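Side-chain contacts in probable sulfate-binding lipoprotein SubI (PDB 6DDN), which probably binds sulfate and acts as a carrier that serves its uptake into the bacterial cell: residues A68-F73 / V82-S87; A92-S95 / G101-A104; D131-I136 / F283-Q288; A178-L183 / G326-V331. One frame throughout, in Å; residues are numbered along the deposited sequence.

Contact 1 (A68-F73 / V82-S87); sequences AVIPAF and VQVITS
The flat group that carries this contact is the phenyl ring of Phe73, whose CD2–CE2 side is met at a slant by Val82, just before the strand, and Val84 within it. Phe73 CE2 comes within 3.3 Å of Val82 CG1, a tight carbon pair, while Phe73 CD2 lies 4.2 Å from Val84 CG2. The rings of Phe280 and Phe283 also meet this phenyl group, placing it in an aromatic cluster. Its CG is anti to the backbone N (chi1 176°), which swings the ring off the helix, across the valine branches at nearly a right angle. One helical turn earlier, Ile70 reaches farther along the strand: its CD1 rests 3.6 Å from Val84 CG1 and 3.8 Å from Thr86 CG2. Thr86 thus meets the isoleucine with its methyl group. Beta-branched residues suit these places because they present two branches close to the backbone, giving isoleucine and ring a broad surface. The axes of segments 68-73 and 83-87 approach to 9.2 Å and run at 165°, nearly antiparallel. Helix 63-74 and strand 83-88, which pairs in parallel with strand 53-58, belong to a beta-alpha-beta unit of an alpha/beta lobe.

Contact 2 (A92-S95 / G101-A104); sequences ADQS and GKPA
Gln94, on helix 91-99, and Lys102, just beyond its end, turn their polar ends together where a Schellman motif closes the helix. Gly101 is the C-prime residue of that motif. Its positive phi of 116° would jam a beta carbon against the preceding carbonyl oxygen, so glycine suits the place, and the chain is turned so that the next side chain runs back along the helix. Lys102 does this with a nearly extended chain that bends at its last torsion (chi4 -113°). Gln94 leaves the helix bent at chi2 (-85°), and the two side chains converge at an oblique angle. The ammonium stands beyond the end of the glutamine amide and is raised out of its plane, with Lys102 NZ 3.7 Å from Gln94 CD. Long, flexible chains fit this partly exposed site: both touch Val57 of strand 53-58, probably with their aliphatic parts, while their polar ends stay near the surface. An acetate ion, probably from the crystallisation liquor, lies about 4 Å from the Gln94 side chain. The lysine's strongest polar partner belongs to the preceding strand: Lys102 NZ lies 2.7 Å from Ser87 OG, within hydrogen-bonding distance.

Contact 3 (D131-I136 / F283-Q288); sequences DATKGI and FQYTVQ
Next to Tyr285, whose ring lies against Thr133, the carbonyl oxygen of Phe283 is gripped twice by one residue. Thr286 OG1 donates to Phe283 O over 2.6 Å, in the carbonyl plane and at a C=O...donor angle of 154°, and Thr286 N adds a second bond of 3.2 Å to Phe283 O. The same hydroxyl accepts from the backbone N of Ala289, so Thr286 is the N-cap of helix 287-295 while it bonds back to the preceding, weakly bonded helical segment. Threonine suits this junction because its hydroxyl can give and receive at once.

Tyr285, between the two helices, points its side chain toward the loop. Both CB and CG2 of Thr133 are 3.5 Å from Tyr285 CE1. Thr133 CG2 is anti to its own carbonyl carbon, and OG1 sits between the backbone N and carbonyl carbon (chi1 68°), where it accepts from Gly135 N at 3.1 Å and 161°, an ST turn. Farther out, Tyr285 OH reaches to 3.3 Å from Gly135 C, and Ile136 O lies at the ring edge near its plane. Two overlapping beta turns shape the loop, type I from Asp131 to Lys134 and type I' from Thr133 to Ile136. The second needs positive phi at both central residues, Lys134 and Gly135, which glycine adopts readily. The contact sets the approach to strand 138-147 against a break between two helices, in an alpha/beta fold consistent with type II solute-binding proteins.

Contact 4 (A178-L183 / G326-V331); sequences AKWNLL and GGWGSV
The backbones come closest at Leu183 and Val331, whose CA atoms are 9.0 Å apart, so helix 177-190 and the short helix 328-331 meet through side chains alone. At the centre is an offset edge-to-face stack of two indoles. The edge of Trp328 is directed at one face of Trp180, with six-membered ring centroids 5.5 Å apart and planes at 76°. The closest atoms are Trp180 CH2 and Trp328 CZ2, at 3.6 Å, while Trp328 CH2 stands over the Trp180 face toward its rim. Tryptophan suits both positions, since the large indole spans the gap and its benzene edge carries hydrogens that are slightly positive and well placed against a pi face. The Trp180 ring is fixed from its other end, where its NE1 bonds to the backbone O of Ser110, and it packs on Val142 of strand 138-147 and Ile261 of strand 257-267. In Trp328, CG is anti to the carbonyl carbon (chi1 -64°), which carries the ring out from the helix start. Gly327 holds the N-cap position just before, at a positive phi of 78° that glycine adopts easily. Leu183 fills in beside the stack with its two branches: CD1 meets Trp328 CH2 at 4.1 Å, and Leu183 CD2 lies 3.8 Å from CG1 of the poorly ordered Val331.

In the fold
Along the chain, contacts 1 and 2 follow in series, whereas contacts 3 and 4 cross, each pairing an earlier segment with one more than 140 residues later. Contacts 1 and 2, with centres 18 Å apart, touch where strand 83-88 passes on to helix 91-99. Contact 3, 16 Å from contact 1 centre to centre, also touches it, because helix 63-74 packs on the pair 274-284 and 287-295. Contact 4 lies across the chain's centre from contact 1, about 30 Å away centre to centre, and comes to about 5 Å of contact 2 and about 7 Å of contact 3 at the nearest atoms, without touching either. Distant parts of the chain are thus joined, consistent with a two-lobed solute-binding protein.

Contact 1 (A68-F73 / V82-S87)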
loop_
_atom_site.group_PDB
_atom_site.type_symbol
_atom_site.label_atom_id
_atom_site.label_comp_id
_atom_site.label_asym_id
_atom_site.label_seq_id
_atom_site.Cartn_x
_atom_site.Cartn_y
_atom_site.Cartn_z
ATOM N N ALA A 68 3.648 -8.281 -13.551
ATOM C CA ALA A 68 2.808 -9.340 -14.095
ATOM C C ALA A 68 1.698 -8.813 -14.987
ATOM O O ALA A 68 1.274 -9.512 -15.912
ATOM C CB ALA A 68 2.188 -10.165 -12.964
ATOM N N VAL A 69 1.227 -7.591 -14.733
ATOM C CA VAL A 69 0.134 -7.027 -15.514
ATOM C C VAL A 69 0.645 -6.447 -16.829
ATOM O O VAL A 69 -0.023 -6.550 -17.865
ATOM C CB VAL A 69 -0.610 -5.974 -14.672
ATOM C CG1 VAL A 69 -1.247 -4.922 -15.562
ATOM C CG2 VAL A 69 -1.654 -6.642 -13.793
ATOM N N ILE A 70 1.834 -5.839 -16.813
ATOM C CA ILE A 70 2.363 -5.207 -18.024
ATOM C C ILE A 70 2.526 -6.202 -19.169
ATOM O O ILE A 70 2.105 -5.885 -20.294
ATOM C CB ILE A 70 3.664 -4.450 -17.702
ATOM C CG1 ILE A 70 3.368 -3.242 -16.811
ATOM C CG2 ILE A 70 4.364 -4.014 -18.981
ATOM C CD1 ILE A 70 4.577 -2.722 -16.065
ATOM N N PRO A 71 3.111 -7.394 -18.973
ATOM C CA PRO A 71 3.127 -8.368 -20.079
ATOM C C PRO A 71 1.740 -8.717 -20.588
ATOM O O PRO A 71 1.550 -8.866 -21.802
ATOM C CB PRO A 71 3.831 -9.585 -19.460
ATOM C CG PRO A 71 4.675 -9.017 -18.382
ATOM C CD PRO A 71 3.872 -7.889 -17.811
ATOM N N ALA A 72 0.759 -8.849 -19.693
ATOM C CA ALA A 72 -0.611 -9.091 -20.135
ATOM C C ALA A 72 -1.163 -7.892 -20.892
ATOM O O ALA A 72 -1.889 -8.051 -21.881
ATOM C CB ALA A 72 -1.502 -9.418 -18.939
ATOM N N PHE A 73 -0.836 -6.684 -20.437
ATOM C CA PHE A 73 -1.230 -5.487 -21.168
ATOM C C PHE A 73 -0.602 -5.470 -22.555
ATOM O O PHE A 73 -1.280 -5.213 -23.555
ATOM C CB PHE A 73 -0.832 -4.246 -20.370
ATOM C CG PHE A 73 -1.098 -2.954 -21.079
ATOM C CD1 PHE A 73 -2.378 -2.618 -21.482
ATOM C CD2 PHE A 73 -0.065 -2.068 -21.331
ATOM C CE1 PHE A 73 -2.622 -1.423 -22.128
ATOM C CE2 PHE A 73 -0.305 -0.872 -21.970
ATOM C CZ PHE A 73 -1.583 -0.548 -22.373
ATOM N N VAL A 82 3.043 -0.464 -26.701
ATOM C CA VAL A 82 3.237 0.580 -25.703
ATOM C C VAL A 82 4.049 -0.002 -24.553
ATOM O O VAL A 82 3.550 -0.792 -23.746
ATOM C CB VAL A 82 1.907 1.181 -25.231
ATOM C CG1 VAL A 82 0.900 0.103 -24.916
ATOM C CG2 VAL A 82 2.126 2.091 -24.028
ATOM N N GLN A 83 5.318 0.381 -24.498
ATOM C CA GLN A 83 6.225 -0.079 -23.462
ATOM C C GLN A 83 6.015 0.729 -22.188
ATOM O O GLN A 83 5.870 1.955 -22.228
ATOM C CB GLN A 83 7.664 0.038 -23.963
ATOM C CG GLN A 83 8.743 0.069 -22.904
ATOM C CD GLN A 83 9.814 1.093 -23.232
ATOM O OE1 GLN A 83 9.553 2.081 -23.920
ATOM N NE2 GLN A 83 11.031 0.851 -22.760
ATOM N N VAL A 84 5.976 0.033 -21.056
ATOM C CA VAL A 84 5.691 0.638 -19.762
ATOM C C VAL A 84 6.984 0.667 -18.961
ATOM O O VAL A 84 7.501 -0.385 -18.560
ATOM C CB VAL A 84 4.592 -0.121 -19.005
ATOM C CG1 VAL A 84 4.346 0.520 -17.644
ATOM C CG2 VAL A 84 3.309 -0.164 -19.825
ATOM N N ILE A 85 7.507 1.866 -18.723
ATOM C CA ILE A 85 8.630 2.061 -17.814
ATOM C C ILE A 85 8.074 2.270 -16.414
ATOM O O ILE A 85 7.015 2.884 -16.237
ATOM C CB ILE A 85 9.504 3.248 -18.257
ATOM C CG1 ILE A 85 9.866 3.120 -19.734
ATOM C CG2 ILE A 85 10.773 3.330 -17.421
ATOM C CD1 ILE A 85 9.967 4.444 -20.433
ATOM N N THR A 86 8.783 1.756 -15.413
ATOM C CA THR A 86 8.312 1.769 -14.039
ATOM C C THR A 86 9.314 2.479 -13.140
ATOM O O THR A 86 10.519 2.496 -13.412
ATOM C CB THR A 86 8.072 0.346 -13.527
ATOM O OG1 THR A 86 9.280 -0.414 -13.649
ATOM C CG2 THR A 86 6.971 -0.330 -14.335
ATOM N N SER A 87 8.797 3.070 -12.063
ATOM C CA SER A 87 9.623 3.762 -11.080
ATOM C C SER A 87 8.995 3.565 -9.710
ATOM O O SER A 87 7.878 4.035 -9.467
ATOM C CB SER A 87 9.746 5.252 -11.406
ATOM O OG SER A 87 10.520 5.920 -10.424
#

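Contact 2 (A92-S95 / G101-A104)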
loop_
_atom_site.group_PDB
_atom_site.type_symbol
_atom_site.label_atom_id
_atom_site.label_comp_id
_atom_site.label_asym_id
_atom_site.label_seq_id
_atom_site.Cartn_x
_atom_site.Cartn_y
_atom_site.Cartn_z
ATOM N N ALA A 92 5.392 9.076 -0.701
ATOM C CA ALA A 92 5.327 10.535 -0.642
ATOM C C ALA A 92 6.462 11.176 -1.431
ATOM O O ALA A 92 6.266 12.210 -2.081
ATOM C CB ALA A 92 5.349 11.005 0.812
ATOM N N ASP A 93 7.659 10.583 -1.382
ATOM C CA ASP A 93 8.770 11.096 -2.176
ATOM C C ASP A 93 8.459 11.022 -3.665
ATOM O O ASP A 93 8.766 11.955 -4.419
ATOM C CB ASP A 93 10.048 10.318 -1.861
ATOM C CG ASP A 93 10.629 10.669 -0.505
ATOM O OD1 ASP A 93 10.052 11.534 0.188
ATOM O OD2 ASP A 93 11.668 10.081 -0.136
ATOM N N GLN A 94 7.847 9.922 -4.107
ATOM C CA GLN A 94 7.478 9.795 -5.513
ATOM C C GLN A 94 6.402 10.805 -5.891
ATOM O O GLN A 94 6.424 11.358 -6.998
ATOM C CB GLN A 94 7.006 8.371 -5.805
ATOM C CG GLN A 94 8.100 7.321 -5.711
ATOM C CD GLN A 94 8.889 7.175 -6.997
ATOM O OE1 GLN A 94 8.504 6.421 -7.892
ATOM N NE2 GLN A 94 10.002 7.896 -7.094
ATOM N N SER A 95 5.455 11.060 -4.986
ATOM C CA SER A 95 4.418 12.049 -5.259
ATOM C C SER A 95 5.016 13.441 -5.423
ATOM O O SER A 95 4.639 14.182 -6.337
ATOM C CB SER A 95 3.376 12.039 -4.143
ATOM O OG SER A 95 2.275 12.872 -4.462
ATOM N N GLY A 101 8.044 18.061 -11.424
ATOM C CA GLY A 101 8.714 17.897 -12.701
ATOM C C GLY A 101 8.970 16.472 -13.138
ATOM O O GLY A 101 9.182 16.243 -14.338
ATOM N N LYS A 102 8.975 15.505 -12.225
ATOM C CA LYS A 102 9.355 14.145 -12.590
ATOM C C LYS A 102 8.436 13.616 -13.684
ATOM O O LYS A 102 7.206 13.659 -13.530
ATOM C CB LYS A 102 9.307 13.218 -11.379
ATOM C CG LYS A 102 9.597 11.761 -11.680
ATOM C CD LYS A 102 10.054 11.038 -10.424
ATOM C CE LYS A 102 10.709 9.711 -10.754
ATOM N NZ LYS A 102 9.893 8.565 -10.266
ATOM N N PRO A 103 8.980 13.125 -14.796
ATOM C CA PRO A 103 8.127 12.621 -15.877
ATOM C C PRO A 103 7.285 11.449 -15.401
ATOM O O PRO A 103 7.784 10.519 -14.762
ATOM C CB PRO A 103 9.133 12.200 -16.954
ATOM C CG PRO A 103 10.397 11.934 -16.201
ATOM C CD PRO A 103 10.411 12.930 -15.080
ATOM N N ALA A 104 5.993 11.511 -15.705
ATOM C CA ALA A 104 5.068 10.460 -15.316
ATOM C C ALA A 104 3.864 10.508 -16.239
ATOM O O ALA A 104 3.377 11.589 -16.579
ATOM C CB ALA A 104 4.622 10.611 -13.857
#

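Contact 3 (D131-I136 / F283-Q288)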
loop_
_atom_site.group_PDB
_atom_site.type_symbol
_atom_site.label_atom_id
_atom_site.label_comp_id
_atom_site.label_asym_id
_atom_site.label_seq_id
_atom_site.Cartn_x
_atom_site.Cartn_y
_atom_site.Cartn_z
ATOM N N ASP A 131 -15.181 7.899 -10.409
ATOM C CA ASP A 131 -15.572 6.578 -10.867
ATOM C C ASP A 131 -16.099 5.749 -9.700
ATOM O O ASP A 131 -15.681 5.921 -8.551
ATOM C CB ASP A 131 -14.364 5.892 -11.511
ATOM C CG ASP A 131 -14.742 4.729 -12.404
ATOM O OD1 ASP A 131 -13.912 4.357 -13.261
ATOM O OD2 ASP A 131 -15.850 4.180 -12.248
ATOM N N ALA A 132 -17.030 4.837 -10.005
ATOM C CA ALA A 132 -17.489 3.879 -9.001
ATOM C C ALA A 132 -16.315 3.149 -8.364
ATOM O O ALA A 132 -16.395 2.721 -7.208
ATOM C CB ALA A 132 -18.457 2.877 -9.632
ATOM N N THR A 133 -15.215 3.014 -9.107
ATOM C CA THR A 133 -13.990 2.433 -8.577
ATOM C C THR A 133 -13.356 3.316 -7.508
ATOM O O THR A 133 -12.639 2.809 -6.637
ATOM C CB THR A 133 -12.998 2.214 -9.716
ATOM O OG1 THR A 133 -12.568 3.488 -10.218
ATOM C CG2 THR A 133 -13.656 1.440 -10.848
ATOM N N LYS A 134 -13.595 4.628 -7.566
ATOM C CA LYS A 134 -12.907 5.624 -6.744
ATOM C C LYS A 134 -11.405 5.652 -7.010
ATOM O O LYS A 134 -10.631 6.127 -6.172
ATOM C CB LYS A 134 -13.170 5.408 -5.249
ATOM C CG LYS A 134 -14.623 5.508 -4.861
ATOM C CD LYS A 134 -14.782 6.379 -3.640
ATOM C CE LYS A 134 -16.083 6.086 -2.929
ATOM N NZ LYS A 134 -16.306 7.067 -1.843
ATOM N N GLY A 135 -10.981 5.155 -8.169
ATOM C CA GLY A 135 -9.574 5.144 -8.508
ATOM C C GLY A 135 -8.746 4.126 -7.762
ATOM O O GLY A 135 -7.519 4.242 -7.740
ATOM N N ILE A 136 -9.376 3.129 -7.150
ATOM C CA ILE A 136 -8.679 2.102 -6.384
ATOM C C ILE A 136 -8.838 0.777 -7.128
ATOM O O ILE A 136 -9.934 0.197 -7.136
ATOM C CB ILE A 136 -9.209 2.011 -4.946
ATOM C CG1 ILE A 136 -8.724 3.216 -4.137
ATOM C CG2 ILE A 136 -8.744 0.728 -4.279
ATOM C CD1 ILE A 136 -9.791 3.854 -3.286
ATOM N N PHE A 283 -7.139 -1.003 -18.321
ATOM C CA PHE A 283 -6.803 -2.421 -18.387
ATOM C C PHE A 283 -6.717 -3.045 -17.000
ATOM O O PHE A 283 -6.959 -4.246 -16.848
ATOM C CB PHE A 283 -5.483 -2.610 -19.138
ATOM C CG PHE A 283 -5.060 -4.046 -19.272
ATOM C CD1 PHE A 283 -5.635 -4.866 -20.229
ATOM C CD2 PHE A 283 -4.082 -4.574 -18.444
ATOM C CE1 PHE A 283 -5.247 -6.186 -20.356
ATOM C CE2 PHE A 283 -3.690 -5.892 -18.566
ATOM C CZ PHE A 283 -4.273 -6.700 -19.523
ATOM N N GLN A 284 -6.386 -2.245 -15.980
ATOM C CA GLN A 284 -6.236 -2.781 -14.631
ATOM C C GLN A 284 -7.552 -3.315 -14.083
ATOM O O GLN A 284 -7.556 -4.285 -13.316
ATOM C CB GLN A 284 -5.678 -1.706 -13.698
ATOM C CG GLN A 284 -4.361 -1.114 -14.157
ATOM C CD GLN A 284 -3.366 -2.178 -14.561
ATOM O OE1 GLN A 284 -3.216 -3.194 -13.882
ATOM N NE2 GLN A 284 -2.685 -1.956 -15.679
ATOM N N TYR A 285 -8.670 -2.701 -14.460
ATOM C CA TYR A 285 -9.974 -3.111 -13.959
ATOM C C TYR A 285 -10.582 -4.257 -14.755
ATOM O O TYR A 285 -11.689 -4.696 -14.427
ATOM C CB TYR A 285 -10.924 -1.910 -13.946
ATOM C CG TYR A 285 -10.470 -0.820 -13.003
ATOM C CD1 TYR A 285 -10.803 -0.858 -11.656
ATOM C CD2 TYR A 285 -9.688 0.236 -13.455
ATOM C CE1 TYR A 285 -10.379 0.130 -10.786
ATOM C CE2 TYR A 285 -9.260 1.231 -12.592
ATOM C CZ TYR A 285 -9.609 1.173 -11.258
ATOM O OH TYR A 285 -9.188 2.159 -10.395
ATOM N N THR A 286 -9.895 -4.748 -15.783
ATOM C CA THR A 286 -10.378 -5.910 -16.510
ATOM C C THR A 286 -10.355 -7.142 -15.611
ATOM O O THR A 286 -9.679 -7.184 -14.580
ATOM C CB THR A 286 -9.531 -6.167 -17.755
ATOM O OG1 THR A 286 -8.182 -6.451 -17.362
ATOM C CG2 THR A 286 -9.547 -4.958 -18.676
ATOM N N VAL A 287 -11.115 -8.158 -16.019
ATOM C CA VAL A 287 -11.169 -9.394 -15.244
ATOM C C VAL A 287 -9.785 -10.024 -15.154
ATOM O O VAL A 287 -9.352 -10.464 -14.082
ATOM C CB VAL A 287 -12.201 -10.358 -15.856
ATOM C CG1 VAL A 287 -11.944 -11.786 -15.396
ATOM C CG2 VAL A 287 -13.616 -9.915 -15.506
ATOM N N GLN A 288 -9.058 -10.049 -16.274
ATOM C CA GLN A 288 -7.740 -10.677 -16.296
ATOM C C GLN A 288 -6.772 -9.962 -15.364
ATOM O O GLN A 288 -6.107 -10.595 -14.536
ATOM C CB GLN A 288 -7.192 -10.698 -17.723
ATOM C CG GLN A 288 -5.865 -11.427 -17.857
ATOM C CD GLN A 288 -5.152 -11.111 -19.158
ATOM O OE1 GLN A 288 -5.525 -10.181 -19.876
ATOM N NE2 GLN A 288 -4.114 -11.881 -19.464
#

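Contact 4 (A178-L183 / G326-V331)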
loop_
_atom_site.group_PDB
_atom_site.type_symbol
_atom_site.label_atom_id
_atom_site.label_comp_id
_atom_site.label_asym_id
_atom_site.label_seq_id
_atom_site.Cartn_x
_atom_site.Cartn_y
_atom_site.Cartn_z
ATOM N N ALA A 178 4.062 3.631 6.133
ATOM C CA ALA A 178 4.132 4.071 7.521
ATOM C C ALA A 178 2.789 4.580 8.025
ATOM O O ALA A 178 2.520 4.528 9.231
ATOM C CB ALA A 178 5.189 5.158 7.667
ATOM N N LYS A 179 1.937 5.077 7.127
ATOM C CA LYS A 179 0.648 5.612 7.550
ATOM C C LYS A 179 -0.372 4.502 7.773
ATOM O O LYS A 179 -1.106 4.527 8.768
ATOM C CB LYS A 179 0.141 6.624 6.524
ATOM C CG LYS A 179 0.980 7.893 6.464
ATOM C CD LYS A 179 0.835 8.593 5.128
ATOM C CE LYS A 179 1.659 9.870 5.081
ATOM N NZ LYS A 179 1.633 10.485 3.724
ATOM N N TRP A 180 -0.441 3.525 6.864
ATOM C CA TRP A 180 -1.243 2.338 7.136
ATOM C C TRP A 180 -0.788 1.664 8.424
ATOM O O TRP A 180 -1.615 1.275 9.258
ATOM C CB TRP A 180 -1.152 1.344 5.975
ATOM C CG TRP A 180 -1.585 1.864 4.634
ATOM C CD1 TRP A 180 -0.805 2.000 3.522
ATOM C CD2 TRP A 180 -2.904 2.287 4.252
ATOM N NE1 TRP A 180 -1.549 2.493 2.478
ATOM C CE2 TRP A 180 -2.840 2.676 2.898
ATOM C CE3 TRP A 180 -4.127 2.379 4.923
ATOM C CZ2 TRP A 180 -3.953 3.150 2.204
ATOM C CZ3 TRP A 180 -5.231 2.852 4.231
ATOM C CH2 TRP A 180 -5.136 3.232 2.886
ATOM N N ASN A 181 0.530 1.541 8.609
ATOM C CA ASN A 181 1.086 0.810 9.742
ATOM C C ASN A 181 0.744 1.451 11.080
ATOM O O ASN A 181 0.786 0.766 12.106
ATOM C CB ASN A 181 2.606 0.704 9.603
ATOM C CG ASN A 181 3.031 -0.252 8.506
ATOM O OD1 ASN A 181 2.197 -0.825 7.805
ATOM N ND2 ASN A 181 4.339 -0.423 8.349
ATOM N N LEU A 182 0.435 2.746 11.099
ATOM C CA LEU A 182 0.028 3.409 12.330
ATOM C C LEU A 182 -1.477 3.618 12.425
ATOM O O LEU A 182 -1.999 3.735 13.539
ATOM C CB LEU A 182 0.739 4.761 12.467
ATOM C CG LEU A 182 2.269 4.693 12.487
ATOM C CD1 LEU A 182 2.861 6.003 12.976
ATOM C CD2 LEU A 182 2.750 3.531 13.341
ATOM N N LEU A 183 -2.181 3.655 11.291
ATOM C CA LEU A 183 -3.636 3.742 11.326
ATOM C C LEU A 183 -4.252 2.483 11.923
ATOM O O LEU A 183 -5.208 2.565 12.702
ATOM C CB LEU A 183 -4.178 3.983 9.920
ATOM C CG LEU A 183 -4.142 5.431 9.441
ATOM C CD1 LEU A 183 -4.300 5.495 7.930
ATOM C CD2 LEU A 183 -5.220 6.247 10.140
ATOM N N GLY A 326 -13.667 8.727 9.371
ATOM C CA GLY A 326 -14.098 9.973 8.774
ATOM C C GLY A 326 -13.397 10.348 7.491
ATOM O O GLY A 326 -13.452 11.517 7.094
ATOM N N GLY A 327 -12.743 9.399 6.828
ATOM C CA GLY A 327 -12.032 9.679 5.599
ATOM C C GLY A 327 -10.696 10.352 5.849
ATOM O O GLY A 327 -10.338 10.723 6.968
ATOM N N TRP A 328 -9.936 10.509 4.764
ATOM C CA TRP A 328 -8.670 11.224 4.869
ATOM C C TRP A 328 -8.894 12.682 5.249
ATOM O O TRP A 328 -8.018 13.304 5.856
ATOM C CB TRP A 328 -7.889 11.122 3.558
ATOM C CG TRP A 328 -7.473 9.717 3.204
ATOM C CD1 TRP A 328 -8.116 8.864 2.356
ATOM C CD2 TRP A 328 -6.318 9.009 3.682
ATOM N NE1 TRP A 328 -7.440 7.670 2.277
ATOM C CE2 TRP A 328 -6.333 7.733 3.081
ATOM C CE3 TRP A 328 -5.278 9.330 4.560
ATOM C CZ2 TRP A 328 -5.347 6.778 3.330
ATOM C CZ3 TRP A 328 -4.298 8.378 4.806
ATOM C CH2 TRP A 328 -4.341 7.118 4.193
ATOM N N GLY A 329 -10.066 13.236 4.930
ATOM C CA GLY A 329 -10.351 14.611 5.303
ATOM C C GLY A 329 -10.284 14.858 6.799
ATOM O O GLY A 329 -10.052 15.988 7.237
ATOM N N SER A 330 -10.485 13.814 7.603
ATOM C CA SER A 330 -10.409 13.924 9.052
ATOM C C SER A 330 -9.209 13.205 9.655
ATOM O O SER A 330 -8.924 13.400 10.842
ATOM C CB SER A 330 -11.695 13.383 9.695
ATOM O OG SER A 330 -11.551 13.272 11.100
ATOM N N VAL A 331 -8.506 12.385 8.880
ATOM C CA VAL A 331 -7.299 11.715 9.340
ATOM C C VAL A 331 -6.043 12.428 8.853
ATOM O O VAL A 331 -5.077 12.573 9.603
ATOM C CB VAL A 331 -7.316 10.236 8.893
ATOM C CG1 VAL A 331 -5.906 9.686 8.754
ATOM C CG2 VAL A 331 -8.118 9.399 9.874
#